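Local coordinates for extracellular ligand-binding receptor (Desulfitobacterium hafniense, PDB 4Q6B), which binds leucine between its two lobes and probably delivers it, as the substrate-binding protein of an ABC transporter, for amino-acid uptake, at residues E187-Y190 against D191-A195. Residues are numbered along the deposited sequence; the frame is centred on the assembly and turned at random.
Sequences ERLY and DKWQA
One face of the Trp193 indole lies against the backbone and CB of the preceding helical turn. Leu189 O sits 3.1 Å above the ring plane toward its rim, Tyr190 N approaches the same ring, and Leu189 CB makes a CH-pi contact over the six-membered ring, 3.9 Å from its centroid. Over one face of the Tyr190 ring comes Gln194 OE1, 3.1 Å above the ring plane and over its centre, while Gln194 CG makes an off-centre CH-pi approach; ring and amide planes are 59° apart. With CG anti to the carbonyl carbon (chi1 -70°) and the chain extended, Gln194 runs back along the helix to reach that ring.

Leu189–Trp193 and Tyr190–Gln194 are i to i+4 pairs on helix 183-195, which follows strand 172-177 at the edge of one lobe of the periplasmic binding protein fold. The backbone bond Trp193 N to Leu189 O, 2.8 Å, is nearly straight (171°). Trp193 NE1 donates to OD2 of Asp175, a calcium-site residue, and the same oxygen forms a salt bridge with Lys192 NZ. With an alanine here instead of Trp193, Leu189 CB would probably lose its ring and Asp175 OD2 an N-H donor. Lys192 NZ lies 4.6 Å from Arg188 NH1, a like-charge proximity probably eased by Asp175 and by Asp185, which pairs with Arg188 NE. A water donates to Glu187 O at 2.8 Å and weakly to Asp191 OD1.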
loop_
_atom_site.group_PDB
_atom_site.type_symbol
_atom_site.label_atom_id
_atom_site.label_comp_id
_atom_site.label_asym_id
_atom_site.label_seq_id
_atom_site.Cartn_x
_atom_site.Cartn_y
_atom_site.Cartn_z
ATOM N N GLU A 187 19.420 -16.675 19.198
ATOM C CA GLU A 187 19.264 -18.002 19.809
ATOM C C GLU A 187 18.721 -17.919 21.230
ATOM O O GLU A 187 17.844 -18.703 21.611
ATOM C CB GLU A 187 20.578 -18.797 19.814
ATOM C CG GLU A 187 20.916 -19.376 18.463
ATOM C CD GLU A 187 22.246 -20.107 18.418
ATOM O OE1 GLU A 187 23.053 -19.978 19.355
ATOM O OE2 GLU A 187 22.482 -20.821 17.425
ATOM N N ARG A 188 19.242 -16.972 22.005
ATOM C CA ARG A 188 18.860 -16.811 23.398
ATOM C C ARG A 188 17.405 -16.315 23.457
ATOM O O ARG A 188 16.604 -16.823 24.266
ATOM C CB ARG A 188 19.803 -15.789 24.056
ATOM C CG ARG A 188 19.663 -15.648 25.572
ATOM C CD ARG A 188 18.583 -14.655 25.949
ATOM N NE ARG A 188 18.731 -13.376 25.256
ATOM C CZ ARG A 188 17.861 -12.375 25.375
ATOM N NH1 ARG A 188 16.787 -12.537 26.135
ATOM N NH2 ARG A 188 18.038 -11.223 24.722
ATOM N N LEU A 189 17.049 -15.342 22.611
ATOM C CA LEU A 189 15.644 -14.939 22.487
ATOM C C LEU A 189 14.733 -16.119 22.123
ATOM O O LEU A 189 13.685 -16.307 22.734
ATOM C CB LEU A 189 15.454 -13.815 21.456
ATOM C CG LEU A 189 15.958 -12.451 21.910
ATOM C CD1 LEU A 189 16.242 -11.580 20.673
ATOM C CD2 LEU A 189 14.893 -11.823 22.809
ATOM N N TYR A 190 15.145 -16.927 21.145
ATOM C CA TYR A 190 14.320 -18.064 20.693
ATOM C C TYR A 190 14.129 -19.074 21.837
ATOM O O TYR A 190 13.027 -19.649 21.997
ATOM C CB TYR A 190 14.996 -18.730 19.492
ATOM C CG TYR A 190 14.250 -19.865 18.828
ATOM C CD1 TYR A 190 12.860 -19.895 18.782
ATOM C CD2 TYR A 190 14.953 -20.906 18.226
ATOM C CE1 TYR A 190 12.185 -20.934 18.124
ATOM C CE2 TYR A 190 14.277 -21.966 17.583
ATOM C CZ TYR A 190 12.910 -21.955 17.543
ATOM O OH TYR A 190 12.267 -22.993 16.912
ATOM N N ASP A 191 15.168 -19.278 22.639
ATOM C CA ASP A 191 15.007 -20.094 23.844
ATOM C C ASP A 191 13.948 -19.554 24.825
ATOM O O ASP A 191 13.108 -20.324 25.370
ATOM C CB ASP A 191 16.345 -20.312 24.530
ATOM C CG ASP A 191 17.187 -21.380 23.845
ATOM O OD1 ASP A 191 16.617 -22.230 23.134
ATOM O OD2 ASP A 191 18.425 -21.382 24.046
ATOM N N LYS A 192 13.938 -18.237 25.006
ATOM C CA LYS A 192 12.958 -17.612 25.875
ATOM C C LYS A 192 11.573 -17.731 25.264
ATOM O O LYS A 192 10.616 -18.093 25.953
ATOM C CB LYS A 192 13.310 -16.148 26.111
ATOM C CG LYS A 192 12.268 -15.421 26.924
ATOM C CD LYS A 192 12.699 -14.009 27.232
ATOM C CE LYS A 192 12.659 -13.140 25.993
ATOM N NZ LYS A 192 12.275 -11.742 26.374
ATOM N N TRP A 193 11.460 -17.438 23.970
ATOM C CA TRP A 193 10.187 -17.588 23.273
ATOM C C TRP A 193 9.627 -19.025 23.319
ATOM O O TRP A 193 8.414 -19.239 23.446
ATOM C CB TRP A 193 10.353 -17.145 21.822
ATOM C CG TRP A 193 10.796 -15.735 21.665
ATOM C CD1 TRP A 193 10.665 -14.715 22.572
ATOM C CD2 TRP A 193 11.459 -15.181 20.521
ATOM N NE1 TRP A 193 11.203 -13.561 22.046
ATOM C CE2 TRP A 193 11.662 -13.817 20.777
ATOM C CE3 TRP A 193 11.866 -15.708 19.286
ATOM C CZ2 TRP A 193 12.294 -12.969 19.855
ATOM C CZ3 TRP A 193 12.485 -14.860 18.356
ATOM C CH2 TRP A 193 12.720 -13.525 18.657
ATOM N N GLN A 194 10.498 -20.020 23.222
ATOM C CA GLN A 194 10.006 -21.397 23.341
ATOM C C GLN A 194 9.412 -21.633 24.728
ATOM O O GLN A 194 8.386 -22.299 24.862
ATOM C CB GLN A 194 11.120 -22.403 23.045
ATOM C CG GLN A 194 11.509 -22.400 21.567
ATOM C CD GLN A 194 12.749 -23.227 21.302
ATOM O OE1 GLN A 194 13.691 -22.773 20.648
ATOM N NE2 GLN A 194 12.769 -24.441 21.827
ATOM N N ALA A 195 10.046 -21.076 25.756
ATOM C CA ALA A 195 9.572 -21.269 27.118
ATOM C C ALA A 195 8.194 -20.599 27.316
ATOM O O ALA A 195 7.392 -21.036 28.157
ATOM C CB ALA A 195 10.623 -20.738 28.129
HETATM O O HOH W 1 17.686 -21.321 20.557
#